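Local coordinates for protein salmonella typhimurium DB7155 bacteriophage DET7 tailspike (PDB 2V5I) that probably binds and hydrolyses the O-antigen of Salmonella lipopolysaccharide as the trimeric, beta-helical receptor-binding tailspike of bacteriophage Det7, at residues A[412-416]-A[417-421]; A[424-428]-A[429-433]; A[78-81]-A[82-86]; A[306-309]-A[310-314]. All blocks are in the same frame, centred on the assembly; numbering follows the deposited sequence. Where two conformers were deposited one is given.

Contact 1: residues A[412-416]-A[417-421]; sequences ISAPN and STISG
The hydroxyl OG of S417 donates to a water that also accepts from the backbone N of N416; OG lies 2.9 Å and the N416 N 3.0 Å from that water. OG is placed for this beside its own backbone N (chi1 -65°); in the preceding coil C392 N makes a weak hydrogen bond to it, and G390 O is a weak acceptor competing with the water for its proton. The backbone closes a type I turn here: S417 N donates to A414 O over 3.1 Å, the hydrogen well aligned at 162°. CB of A414 rests 3.8 Å from CB of S417 on the inner side of the corner. Through this turn the right-handed parallel beta-helix of the P22 tailspike family passes from strand 412-414 to strand 417-423, on another face of the coil. Deeper in, the two isoleucines slide past each other in opposite directions, CG2 of I412 meeting CD1 of I419 at 4.0 Å. Outside the bend, a second water donates to N416 O at 3.0 Å and also bonds T418 OG1, while the amide ND2 of N416 is hydrogen-bonded to I389 O.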
ATOM      1  N   ILE A 412      15.754  -5.616 -15.894  1.00 10.93           N
ATOM      2  CA  ILE A 412      14.458  -6.027 -16.395  1.00 10.68           C
ATOM      3  C   ILE A 412      14.624  -6.781 -17.710  1.00 13.02           C
ATOM      4  O   ILE A 412      15.282  -6.289 -18.613  1.00 12.89           O
ATOM      5  CB  ILE A 412      13.548  -4.799 -16.695  1.00 12.07           C
ATOM      6  CG1 ILE A 412      13.183  -4.121 -15.391  1.00 15.29           C
ATOM      7  CG2 ILE A 412      12.238  -5.235 -17.433  1.00 17.83           C
ATOM      8  CD1 ILE A 412      12.588  -2.730 -15.556  1.00 21.51           C
ATOM      9  N   SER A 413      13.975  -7.938 -17.792  1.00 12.61           N
ATOM     10  CA  SER A 413      13.819  -8.695 -19.032  1.00 11.82           C
ATOM     11  C   SER A 413      12.340  -9.030 -19.206  1.00 12.74           C
ATOM     12  O   SER A 413      11.793  -9.981 -18.611  1.00 13.78           O
ATOM     13  CB  SER A 413      14.641  -9.960 -18.922  1.00 15.08           C
ATOM     14  OG  SER A 413      14.442 -10.820 -20.041  1.00 20.51           O
ATOM     15  N   ALA A 414      11.691  -8.197 -20.016  1.00 12.51           N
ATOM     16  CA  ALA A 414      10.258  -8.273 -20.287  1.00 11.56           C
ATOM     17  C   ALA A 414       9.986  -7.954 -21.745  1.00 11.46           C
ATOM     18  O   ALA A 414       9.324  -6.982 -22.094  1.00 11.93           O
ATOM     19  CB  ALA A 414       9.488  -7.327 -19.357  1.00 11.24           C
ATOM     20  N   PRO A 415      10.531  -8.795 -22.631  1.00 12.61           N
ATOM     21  CA  PRO A 415      10.567  -8.474 -24.052  1.00 13.12           C
ATOM     22  C   PRO A 415       9.242  -8.376 -24.778  1.00 11.90           C
ATOM     23  O   PRO A 415       9.206  -7.794 -25.872  1.00 12.75           O
ATOM     24  CB  PRO A 415      11.426  -9.598 -24.634  1.00 12.79           C
ATOM     25  CG  PRO A 415      11.397 -10.708 -23.648  1.00 16.92           C
ATOM     26  CD  PRO A 415      11.145 -10.102 -22.305  1.00 13.57           C
ATOM     27  N   ASN A 416       8.163  -8.914 -24.209  1.00 12.97           N
ATOM     28  CA  ASN A 416       6.858  -8.835 -24.820  1.00 13.56           C
ATOM     29  C   ASN A 416       5.889  -7.913 -24.042  1.00 13.45           C
ATOM     30  O   ASN A 416       4.680  -7.890 -24.358  1.00 15.46           O
ATOM     31  CB  ASN A 416       6.289 -10.234 -24.894  1.00 15.01           C
ATOM     32  CG  ASN A 416       7.127 -11.163 -25.765  1.00 20.17           C
ATOM     33  OD1 ASN A 416       7.433 -10.832 -26.916  1.00 19.48           O
ATOM     34  ND2 ASN A 416       7.477 -12.347 -25.228  1.00 19.18           N
ATOM     35  N   SER A 417       6.419  -7.144 -23.084  1.00 13.09           N
ATOM     36  CA  SER A 417       5.592  -6.324 -22.215  1.00 12.48           C
ATOM     37  C   SER A 417       5.735  -4.831 -22.532  1.00 12.27           C
ATOM     38  O   SER A 417       6.769  -4.414 -23.055  1.00 12.47           O
ATOM     39  CB  SER A 417       5.990  -6.568 -20.773  1.00 13.77           C
ATOM     40  OG  SER A 417       5.690  -7.925 -20.409  1.00 15.42           O
ATOM     41  N   THR A 418       4.743  -4.060 -22.103  1.00 13.48           N
ATOM     42  CA  THR A 418       4.814  -2.618 -22.115  1.00 13.85           C
ATOM     43  C   THR A 418       4.912  -2.137 -20.676  1.00 11.38           C
ATOM     44  O   THR A 418       4.121  -2.565 -19.838  1.00 11.75           O
ATOM     45  CB  THR A 418       3.594  -2.036 -22.790  1.00 15.62           C
ATOM     46  OG1 THR A 418       3.644  -2.407 -24.196  1.00 19.90           O
ATOM     47  CG2 THR A 418       3.575  -0.512 -22.654  1.00 18.31           C
ATOM     48  N   ILE A 419       5.858  -1.223 -20.426  1.00 10.88           N
ATOM     49  CA  ILE A 419       6.132  -0.707 -19.103  1.00 11.48           C
ATOM     50  C   ILE A 419       6.020   0.805 -19.117  1.00 11.58           C
ATOM     51  O   ILE A 419       6.476   1.456 -20.049  1.00 12.07           O
ATOM     52  CB  ILE A 419       7.536  -1.151 -18.607  1.00 11.43           C
ATOM     53  CG1 ILE A 419       7.577  -2.705 -18.595  1.00 15.73           C
ATOM     54  CG2 ILE A 419       7.824  -0.474 -17.248  1.00 11.63           C
ATOM     55  CD1 ILE A 419       8.759  -3.254 -17.977  1.00 21.18           C
ATOM     56  N   SER A 420       5.316   1.346 -18.118  1.00 11.30           N
ATOM     57  CA  SER A 420       5.268   2.779 -17.865  1.00 12.93           C
ATOM     58  C   SER A 420       5.620   3.052 -16.415  1.00 13.17           C
ATOM     59  O   SER A 420       5.424   2.202 -15.565  1.00 12.99           O
ATOM     60  CB  SER A 420       3.868   3.354 -18.087  1.00 15.19           C
ATOM     61  OG  SER A 420       3.384   3.022 -19.361  1.00 17.87           O
ATOM     62  N   GLY A 421       6.149   4.244 -16.137  1.00 12.03           N
ATOM     63  CA  GLY A 421       6.350   4.659 -14.750  1.00 10.87           C
ATOM     64  C   GLY A 421       7.511   3.947 -14.084  1.00 10.01           C
ATOM     65  O   GLY A 421       7.420   3.600 -12.908  1.00 11.65           O
TER
HETATM   66  O   HOH W   1       7.531  -9.856 -21.481  1.00 12.93           O
HETATM   67  O   HOH W   2       3.330  -5.371 -25.168  0.50 26.32           O

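Contact 2: residues A[424-428]-A[429-433]; sequences GNVPP and DKILV
P427 and K430 meet across a type I beta turn, in which K430 N donates to P427 O over 3.1 Å. The N-H points almost straight at the oxygen (166°). CB of P427 touches two side chains. The carboxylate oxygen OD1 of D429 approaches it to 3.6 Å, and CG of K430 lies 3.8 Å away. D429 brings its carboxylate back over P427 because CG sits between the backbone N and the carbonyl carbon (chi1 63°). K430 touches with the root of its side chain; a bend at chi2 (-66°) then turns the remainder of the chain, which ends in NZ, away from the first proline.

The other half of the contact is apolar. V426 and I431 cross at about a right angle, with CG1 of V426 3.8 Å from CD1 of I431, and the same isoleucine tip also skirts P427 O at 4.1 Å. Further out, I431 lies on L422 of the preceding strand, and V440 of the third subunit packs on V426, P428 and I431, while F449 of the second subunit covers I431 as well. The turn leads the chain into strand 431-433, which pairs with strand 412-414 of the coil before.

The two proline rings restrict the backbone on entering the turn, and neither of their nitrogens can donate a hydrogen bond. The K430 amide, belonging to the fourth residue, closes the turn; the valine-isoleucine side is hydrophobic and built into the trimer interface.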
ATOM      1  N   GLY A 424      13.788   5.103 -10.631  1.00 11.21           N
ATOM      2  CA  GLY A 424      14.980   4.752  -9.883  1.00 12.24           C
ATOM      3  C   GLY A 424      16.225   4.947 -10.737  1.00 13.80           C
ATOM      4  O   GLY A 424      16.151   5.216 -11.944  1.00 14.30           O
ATOM      5  N   ASN A 425      17.369   4.827 -10.104  1.00 14.20           N
ATOM      6  CA  ASN A 425      18.612   4.926 -10.857  1.00 15.04           C
ATOM      7  C   ASN A 425      18.948   3.589 -11.510  1.00 14.13           C
ATOM      8  O   ASN A 425      19.878   2.841 -11.145  1.00 16.07           O
ATOM      9  CB  ASN A 425      19.696   5.421  -9.932  1.00 16.59           C
ATOM     10  CG  ASN A 425      20.962   5.809 -10.681  1.00 20.51           C
ATOM     11  OD1 ASN A 425      20.935   6.053 -11.880  1.00 22.87           O
ATOM     12  ND2 ASN A 425      22.049   5.911  -9.953  1.00 27.33           N
ATOM     13  N   VAL A 426      18.120   3.260 -12.475  1.00 13.07           N
ATOM     14  CA  VAL A 426      18.215   2.028 -13.214  1.00 13.40           C
ATOM     15  C   VAL A 426      19.227   2.244 -14.341  1.00 15.81           C
ATOM     16  O   VAL A 426      19.110   3.246 -15.065  1.00 15.66           O
ATOM     17  CB  VAL A 426      16.845   1.638 -13.816  1.00 13.96           C
ATOM     18  CG1 VAL A 426      16.954   0.376 -14.650  1.00 15.56           C
ATOM     19  CG2 VAL A 426      15.811   1.419 -12.748  1.00 15.72           C
ATOM     20  N   PRO A 427      20.223   1.335 -14.501  1.00 14.88           N
ATOM     21  CA  PRO A 427      21.126   1.453 -15.652  1.00 16.50           C
ATOM     22  C   PRO A 427      20.390   1.310 -16.976  1.00 16.11           C
ATOM     23  O   PRO A 427      19.713   0.321 -17.205  1.00 14.27           O
ATOM     24  CB  PRO A 427      22.129   0.306 -15.443  1.00 16.63           C
ATOM     25  CG  PRO A 427      22.053  -0.035 -14.035  1.00 20.29           C
ATOM     26  CD  PRO A 427      20.634   0.218 -13.618  1.00 17.11           C
ATOM     27  N   PRO A 428      20.477   2.325 -17.840  1.00 15.57           N
ATOM     28  CA  PRO A 428      19.658   2.321 -19.024  1.00 15.58           C
ATOM     29  C   PRO A 428      20.002   1.207 -20.021  1.00 15.78           C
ATOM     30  O   PRO A 428      19.142   0.827 -20.827  1.00 18.40           O
ATOM     31  CB  PRO A 428      19.857   3.742 -19.599  1.00 14.96           C
ATOM     32  CG  PRO A 428      21.098   4.277 -18.950  1.00 19.46           C
ATOM     33  CD  PRO A 428      21.234   3.575 -17.660  1.00 15.83           C
ATOM     34  N   ASP A 429      21.199   0.642 -19.898  1.00 14.54           N
ATOM     35  CA  ASP A 429      21.611  -0.455 -20.762  1.00 15.13           C
ATOM     36  C   ASP A 429      21.214  -1.863 -20.242  1.00 16.92           C
ATOM     37  O   ASP A 429      21.506  -2.852 -20.884  1.00 17.11           O
ATOM     38  CB  ASP A 429      23.097  -0.374 -21.008  1.00 16.60           C
ATOM     39  CG  ASP A 429      23.915  -0.528 -19.737  1.00 24.16           C
ATOM     40  OD1 ASP A 429      23.557   0.102 -18.693  1.00 26.87           O
ATOM     41  OD2 ASP A 429      24.940  -1.232 -19.808  1.00 32.38           O
ATOM     42  N   LYS A 430      20.575  -1.948 -19.077  1.00 14.59           N
ATOM     43  CA  LYS A 430      20.282  -3.248 -18.483  1.00 15.19           C
ATOM     44  C   LYS A 430      18.775  -3.497 -18.449  1.00 14.81           C
ATOM     45  O   LYS A 430      18.243  -4.112 -17.524  1.00 14.13           O
ATOM     46  CB  LYS A 430      20.871  -3.299 -17.086  1.00 16.23           C
ATOM     47  CG  LYS A 430      22.360  -3.164 -17.058  1.00 19.61           C
ATOM     48  CD  LYS A 430      23.062  -4.337 -17.697  1.00 21.57           C
ATOM     49  CE  LYS A 430      24.577  -4.185 -17.571  1.00 26.92           C
ATOM     50  NZ  LYS A 430      25.241  -5.265 -18.289  1.00 32.41           N
ATOM     51  N   ILE A 431      18.083  -2.996 -19.480  1.00 14.82           N
ATOM     52  CA  ILE A 431      16.653  -3.177 -19.651  1.00 15.83           C
ATOM     53  C   ILE A 431      16.372  -3.742 -21.023  1.00 15.92           C
ATOM     54  O   ILE A 431      16.918  -3.251 -22.013  1.00 16.10           O
ATOM     55  CB  ILE A 431      15.967  -1.804 -19.609  1.00 18.55           C
ATOM     56  CG1 ILE A 431      16.137  -1.139 -18.251  1.00 23.28           C
ATOM     57  CG2 ILE A 431      14.529  -1.902 -19.959  1.00 18.71           C
ATOM     58  CD1 ILE A 431      15.792   0.326 -18.313  1.00 25.35           C
ATOM     59  N   LEU A 432      15.531  -4.759 -21.085  1.00 14.44           N
ATOM     60  CA  LEU A 432      15.023  -5.306 -22.326  1.00 17.27           C
ATOM     61  C   LEU A 432      13.520  -5.356 -22.169  1.00 15.13           C
ATOM     62  O   LEU A 432      13.022  -6.083 -21.336  1.00 14.71           O
ATOM     63  CB  LEU A 432      15.580  -6.718 -22.554  1.00 20.71           C
ATOM     64  CG  LEU A 432      14.885  -7.700 -23.503  1.00 27.40           C
ATOM     65  CD1 LEU A 432      15.120  -7.322 -24.948  1.00 31.99           C
ATOM     66  CD2 LEU A 432      15.412  -9.135 -23.266  1.00 33.75           C
ATOM     67  N   VAL A 433      12.794  -4.546 -22.938  1.00 14.89           N
ATOM     68  CA  VAL A 433      11.342  -4.501 -22.871  1.00 14.05           C
ATOM     69  C   VAL A 433      10.737  -4.408 -24.246  1.00 14.16           C
ATOM     70  O   VAL A 433      11.413  -3.951 -25.169  1.00 15.71           O
ATOM     71  CB  VAL A 433      10.818  -3.334 -21.997  0.70 14.10           C
ATOM     72  CG1 VAL A 433      11.194  -3.547 -20.549  0.70 18.95           C
ATOM     73  CG2 VAL A 433      11.327  -1.985 -22.513  0.70 11.83           C
TER

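Contact 3: residues A[78-81]-A[82-86]; sequences NNMG and PGSVI
G81 and S84 are joined by two hydrogen bonds that end on one oxygen. S84 OG donates to G81 O over 2.8 Å, and S84 N reaches the same atom at 3.2 Å with a less straight N-H (147°). Both donors come from the same face of the G81 carbonyl plane, each tilted somewhat from it. The hydroxyl can join the amide because OG stands beside its own backbone N (chi1 -66°). The amide bond closes a type II beta turn with P82 and G83 at its corners, and G83 has the positive phi that the second corner of such a turn favours.

Apolar contact lies on the inner side. The methyl CE of M80 is swung inward by the bend at chi3 (77°) and touches CB of S84 at 3.8 Å and CD1 of I86 at 4.0 Å. M80 and I86 cross at about a right angle, and I63 of strand 62-65 packs against both. Here the chain leaves strand 73-78 and enters strand 85-92 of the beta-helix.

Second-shell bonds tie the bend to its surroundings: S84 OG is also hydrogen-bonded to L61 N, and G83 O to Q88 NE2 of the second subunit. With its proton committed to G81 O and its oxygen accepting from L61 N, the buried serine hydroxyl is satisfied both as donor and as acceptor.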
ATOM      1  N   ASN A  78     -10.746 -37.347  13.431  1.00 11.23           N
ATOM      2  CA  ASN A  78     -11.849 -37.697  12.549  1.00 12.76           C
ATOM      3  C   ASN A  78     -13.187 -37.295  13.108  1.00 11.10           C
ATOM      4  O   ASN A  78     -13.388 -37.259  14.331  1.00 10.56           O
ATOM      5  CB  ASN A  78     -11.893 -39.227  12.379  1.00 12.97           C
ATOM      6  CG  ASN A  78     -10.672 -39.791  11.694  1.00 13.53           C
ATOM      7  OD1 ASN A  78     -10.359 -39.426  10.582  1.00 16.79           O
ATOM      8  ND2 ASN A  78      -9.976 -40.709  12.370  1.00 19.22           N
ATOM      9  N   ASN A  79     -14.112 -36.972  12.201  1.00 11.94           N
ATOM     10  CA  ASN A  79     -15.493 -36.655  12.541  1.00 13.83           C
ATOM     11  C   ASN A  79     -15.674 -35.499  13.522  1.00 13.21           C
ATOM     12  O   ASN A  79     -16.605 -35.485  14.315  1.00 13.68           O
ATOM     13  CB  ASN A  79     -16.190 -37.912  13.050  1.00 13.47           C
ATOM     14  CG  ASN A  79     -16.134 -39.037  12.075  1.00 19.72           C
ATOM     15  OD1 ASN A  79     -16.338 -38.843  10.866  1.00 21.01           O
ATOM     16  ND2 ASN A  79     -15.881 -40.241  12.581  1.00 23.74           N
ATOM     17  N   MET A  80     -14.823 -34.468  13.416  1.00 11.54           N
ATOM     18  CA  MET A  80     -15.095 -33.236  14.157  1.00 12.02           C
ATOM     19  C   MET A  80     -16.356 -32.567  13.654  1.00 11.98           C
ATOM     20  O   MET A  80     -16.572 -32.449  12.456  1.00 13.91           O
ATOM     21  CB  MET A  80     -13.946 -32.250  14.030  1.00 12.53           C
ATOM     22  CG  MET A  80     -12.598 -32.800  14.578  1.00 10.25           C
ATOM     23  SD  MET A  80     -11.280 -31.555  14.740  1.00 13.44           S
ATOM     24  CE  MET A  80     -11.830 -30.739  16.213  1.00 15.69           C
ATOM     25  N   GLY A  81     -17.153 -32.060  14.592  1.00 13.71           N
ATOM     26  CA  GLY A  81     -18.358 -31.334  14.222  1.00 13.00           C
ATOM     27  C   GLY A  81     -18.059 -29.960  13.712  1.00 12.71           C
ATOM     28  O   GLY A  81     -17.039 -29.344  14.049  1.00 13.97           O
ATOM     29  N   PRO A  82     -18.951 -29.431  12.893  1.00 13.70           N
ATOM     30  CA  PRO A  82     -18.691 -28.145  12.314  1.00 14.14           C
ATOM     31  C   PRO A  82     -18.746 -27.060  13.321  1.00 14.04           C
ATOM     32  O   PRO A  82     -19.655 -27.049  14.145  1.00 14.67           O
ATOM     33  CB  PRO A  82     -19.809 -27.989  11.276  1.00 16.05           C
ATOM     34  CG  PRO A  82     -20.865 -28.943  11.714  1.00 17.45           C
ATOM     35  CD  PRO A  82     -20.209 -30.038  12.448  1.00 15.14           C
ATOM     36  N   GLY A  83     -17.794 -26.130  13.244  1.00 15.80           N
ATOM     37  CA  GLY A  83     -17.742 -25.066  14.222  1.00 15.29           C
ATOM     38  C   GLY A  83     -16.853 -25.378  15.404  1.00 14.78           C
ATOM     39  O   GLY A  83     -16.770 -24.608  16.318  1.00 16.36           O
ATOM     40  N   SER A  84     -16.212 -26.540  15.396  1.00 12.73           N
ATOM     41  CA  SER A  84     -15.292 -26.850  16.479  1.00  9.48           C
ATOM     42  C   SER A  84     -14.118 -25.838  16.478  1.00 10.22           C
ATOM     43  O   SER A  84     -13.724 -25.374  15.420  1.00 10.72           O
ATOM     44  CB  SER A  84     -14.750 -28.282  16.342  1.00 12.27           C
ATOM     45  OG  SER A  84     -15.789 -29.265  16.526  1.00 12.44           O
ATOM     46  N   VAL A  85     -13.477 -25.672  17.634  1.00 10.11           N
ATOM     47  CA  VAL A  85     -12.341 -24.723  17.780  1.00  8.37           C
ATOM     48  C   VAL A  85     -11.266 -25.437  18.559  1.00 10.06           C
ATOM     49  O   VAL A  85     -11.570 -26.049  19.560  1.00 10.72           O
ATOM     50  CB  VAL A  85     -12.759 -23.441  18.509  1.00 12.26           C
ATOM     51  CG1 VAL A  85     -11.566 -22.560  18.801  1.00 14.51           C
ATOM     52  CG2 VAL A  85     -13.779 -22.697  17.650  1.00 13.16           C
ATOM     53  N   ILE A  86     -10.028 -25.299  18.119  1.00  8.98           N
ATOM     54  CA  ILE A  86      -8.855 -25.810  18.855  1.00  8.38           C
ATOM     55  C   ILE A  86      -7.986 -24.627  19.233  1.00  9.18           C
ATOM     56  O   ILE A  86      -7.402 -23.984  18.358  1.00 10.15           O
ATOM     57  CB  ILE A  86      -8.043 -26.833  17.967  1.00  8.80           C
ATOM     58  CG1 ILE A  86      -8.994 -27.935  17.435  1.00 10.99           C
ATOM     59  CG2 ILE A  86      -6.962 -27.456  18.791  1.00 11.42           C
ATOM     60  CD1 ILE A  86      -8.299 -28.926  16.455  1.00 13.97           C
TER

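Contact 4: residues A[306-309]-A[310-314]; sequences GDLP and VSEYP
E312 crosses the ring of P309 obliquely, and its side chain can be followed outward. CB lies 3.6 Å from P309 O and 4.0 Å from CG of the proline ring. From there CG leaves anti to the backbone N (chi1 -175°) and the chain stays extended, carrying the carboxylate toward CD of the ring. At the tip, OE1 lies 3.7 Å from CD of P309, and it also comes near CD2 of L308. These are van der Waals contacts of a carboxylate oxygen with carbon atoms.

On the same proline, S311 sets its OG 3.7 Å from CB, so the serine and the glutamate both lean on one ring. Leucine and tyrosine make the neighbouring apolar patch: L308 and Y313 lie side by side, pointing the same way, and CD1 of L308 meets the ring at CE2, 3.9 Å away, from an oblique direction.

Two amides converge on P309 O. Y313 N lies 3.1 Å from it, in the carbonyl plane and with a nearly straight N-H (171°). E312 N is equally far but stands above that plane, with its hydrogen more bent. Just upstream, OD1 of D307 accepts from L308 N over 2.7 Å through its anti lone pair, and Y273 OH bonds the same oxygen. R304 NH1 reaches both L308 O and Y313 O, bracing the two ends of the bend.

Residues 310-312 thus form one helix-like bend, without regular helical bonding, in the long surface loop that leaves the beta-helix between strands 290-291 and 323-330.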
ATOM      1  N   GLY A 306      -7.487 -34.275 -14.501  1.00 12.95           N
ATOM      2  CA  GLY A 306      -8.370 -33.685 -13.480  1.00 13.08           C
ATOM      3  C   GLY A 306      -8.484 -32.151 -13.564  1.00 13.90           C
ATOM      4  O   GLY A 306      -9.146 -31.504 -12.711  1.00 12.71           O
ATOM      5  N   ASP A 307      -7.858 -31.543 -14.557  1.00 14.39           N
ATOM      6  CA  ASP A 307      -7.803 -30.073 -14.656  1.00 12.88           C
ATOM      7  C   ASP A 307      -8.137 -29.620 -16.088  1.00 13.59           C
ATOM      8  O   ASP A 307      -8.556 -30.437 -16.946  1.00 15.25           O
ATOM      9  CB  ASP A 307      -6.444 -29.563 -14.183  1.00 12.18           C
ATOM     10  CG  ASP A 307      -6.535 -28.219 -13.416  1.00 16.40           C
ATOM     11  OD1 ASP A 307      -7.157 -27.302 -13.971  1.00 15.27           O
ATOM     12  OD2 ASP A 307      -5.933 -28.058 -12.320  1.00 12.36           O
ATOM     13  N   LEU A 308      -7.970 -28.340 -16.370  1.00 12.94           N
ATOM     14  CA  LEU A 308      -8.248 -27.832 -17.733  1.00 12.72           C
ATOM     15  C   LEU A 308      -7.222 -28.392 -18.718  1.00 14.30           C
ATOM     16  O   LEU A 308      -6.011 -28.393 -18.440  1.00 14.17           O
ATOM     17  CB  LEU A 308      -8.228 -26.314 -17.767  1.00 14.63           C
ATOM     18  CG  LEU A 308      -9.187 -25.641 -16.782  1.00 16.59           C
ATOM     19  CD1 LEU A 308      -8.992 -24.135 -16.716  1.00 20.01           C
ATOM     20  CD2 LEU A 308     -10.612 -25.938 -17.092  1.00 23.24           C
ATOM     21  N   PRO A 309      -7.692 -28.799 -19.912  1.00 15.71           N
ATOM     22  CA  PRO A 309      -6.777 -29.387 -20.883  1.00 15.91           C
ATOM     23  C   PRO A 309      -5.778 -28.405 -21.515  1.00 15.47           C
ATOM     24  O   PRO A 309      -6.026 -27.204 -21.627  1.00 13.79           O
ATOM     25  CB  PRO A 309      -7.750 -30.012 -21.919  1.00 17.44           C
ATOM     26  CG  PRO A 309      -8.887 -29.130 -21.906  1.00 19.78           C
ATOM     27  CD  PRO A 309      -9.075 -28.763 -20.434  1.00 17.27           C
ATOM     28  N   VAL A 310      -4.651 -28.936 -21.990  1.00 17.32           N
ATOM     29  CA  VAL A 310      -3.623 -28.126 -22.676  1.00 18.73           C
ATOM     30  C   VAL A 310      -4.166 -27.554 -24.004  1.00 19.59           C
ATOM     31  O   VAL A 310      -3.771 -26.472 -24.407  1.00 19.57           O
ATOM     32  CB  VAL A 310      -2.262 -28.842 -22.880  0.50 19.54           C
ATOM     33  CG1 VAL A 310      -1.557 -29.019 -21.542  0.50 21.95           C
ATOM     34  CG2 VAL A 310      -2.415 -30.165 -23.610  0.50 21.44           C
ATOM     35  N   SER A 311      -5.140 -28.229 -24.605  1.00 21.93           N
ATOM     36  CA  SER A 311      -5.755 -27.698 -25.822  1.00 23.79           C
ATOM     37  C   SER A 311      -6.484 -26.395 -25.578  1.00 24.52           C
ATOM     38  O   SER A 311      -6.589 -25.572 -26.491  1.00 26.39           O
ATOM     39  CB  SER A 311      -6.728 -28.717 -26.426  1.00 23.74           C
ATOM     40  OG  SER A 311      -7.675 -29.133 -25.470  1.00 28.25           O
ATOM     41  N   GLU A 312      -6.998 -26.203 -24.365  1.00 22.27           N
ATOM     42  CA  GLU A 312      -7.677 -24.971 -23.984  1.00 21.74           C
ATOM     43  C   GLU A 312      -6.695 -23.908 -23.462  1.00 20.53           C
ATOM     44  O   GLU A 312      -6.811 -22.719 -23.804  1.00 20.70           O
ATOM     45  CB  GLU A 312      -8.706 -25.258 -22.910  1.00 22.72           C
ATOM     46  CG  GLU A 312      -9.535 -24.062 -22.533  1.00 28.87           C
ATOM     47  CD  GLU A 312     -10.672 -24.413 -21.592  1.00 36.29           C
ATOM     48  OE1 GLU A 312     -10.785 -25.604 -21.214  1.00 39.20           O
ATOM     49  OE2 GLU A 312     -11.456 -23.493 -21.253  1.00 42.34           O
ATOM     50  N   TYR A 313      -5.755 -24.326 -22.601  1.00 15.76           N
ATOM     51  CA  TYR A 313      -4.732 -23.415 -22.060  1.00 13.77           C
ATOM     52  C   TYR A 313      -3.400 -24.134 -22.117  1.00 13.01           C
ATOM     53  O   TYR A 313      -3.202 -25.111 -21.368  1.00 13.48           O
ATOM     54  CB  TYR A 313      -4.997 -23.064 -20.596  1.00 13.07           C
ATOM     55  CG  TYR A 313      -6.215 -22.191 -20.427  1.00 14.31           C
ATOM     56  CD1 TYR A 313      -6.165 -20.836 -20.753  1.00 16.61           C
ATOM     57  CD2 TYR A 313      -7.404 -22.733 -20.044  1.00 16.05           C
ATOM     58  CE1 TYR A 313      -7.284 -20.041 -20.617  1.00 19.40           C
ATOM     59  CE2 TYR A 313      -8.553 -21.952 -19.949  1.00 20.30           C
ATOM     60  CZ  TYR A 313      -8.472 -20.610 -20.237  1.00 18.37           C
ATOM     61  OH  TYR A 313      -9.605 -19.840 -20.112  1.00 23.88           O
ATOM     62  N   PRO A 314      -2.439 -23.636 -22.920  1.00 14.33           N
ATOM     63  CA  PRO A 314      -1.081 -24.166 -22.887  1.00 12.54           C
ATOM     64  C   PRO A 314      -0.420 -24.100 -21.499  1.00 12.13           C
ATOM     65  O   PRO A 314      -0.868 -23.351 -20.607  1.00 11.20           O
ATOM     66  CB  PRO A 314      -0.306 -23.267 -23.851  1.00 14.55           C
ATOM     67  CG  PRO A 314      -1.345 -22.651 -24.720  1.00 16.69           C
ATOM     68  CD  PRO A 314      -2.565 -22.546 -23.900  1.00 15.66           C
TER

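Contacts 1 and 2 are direct neighbours, their centres 11 Å apart: the strands 412-414 and 431-433 pair in parallel, probably through A414 N to L432 O at 2.8 Å and L432 N to I412 O at 2.9 Å. Contact 3 turns a corner in an early coil, its centre about 49 Å from that of contact 1 and on the opposite side of the chain's centre. Contact 4 stands on a projecting loop about 13 Å from contact 1, nearest atoms measured, and touches no other subunit, whereas contacts 1, 2 and 3 all meet the second subunit.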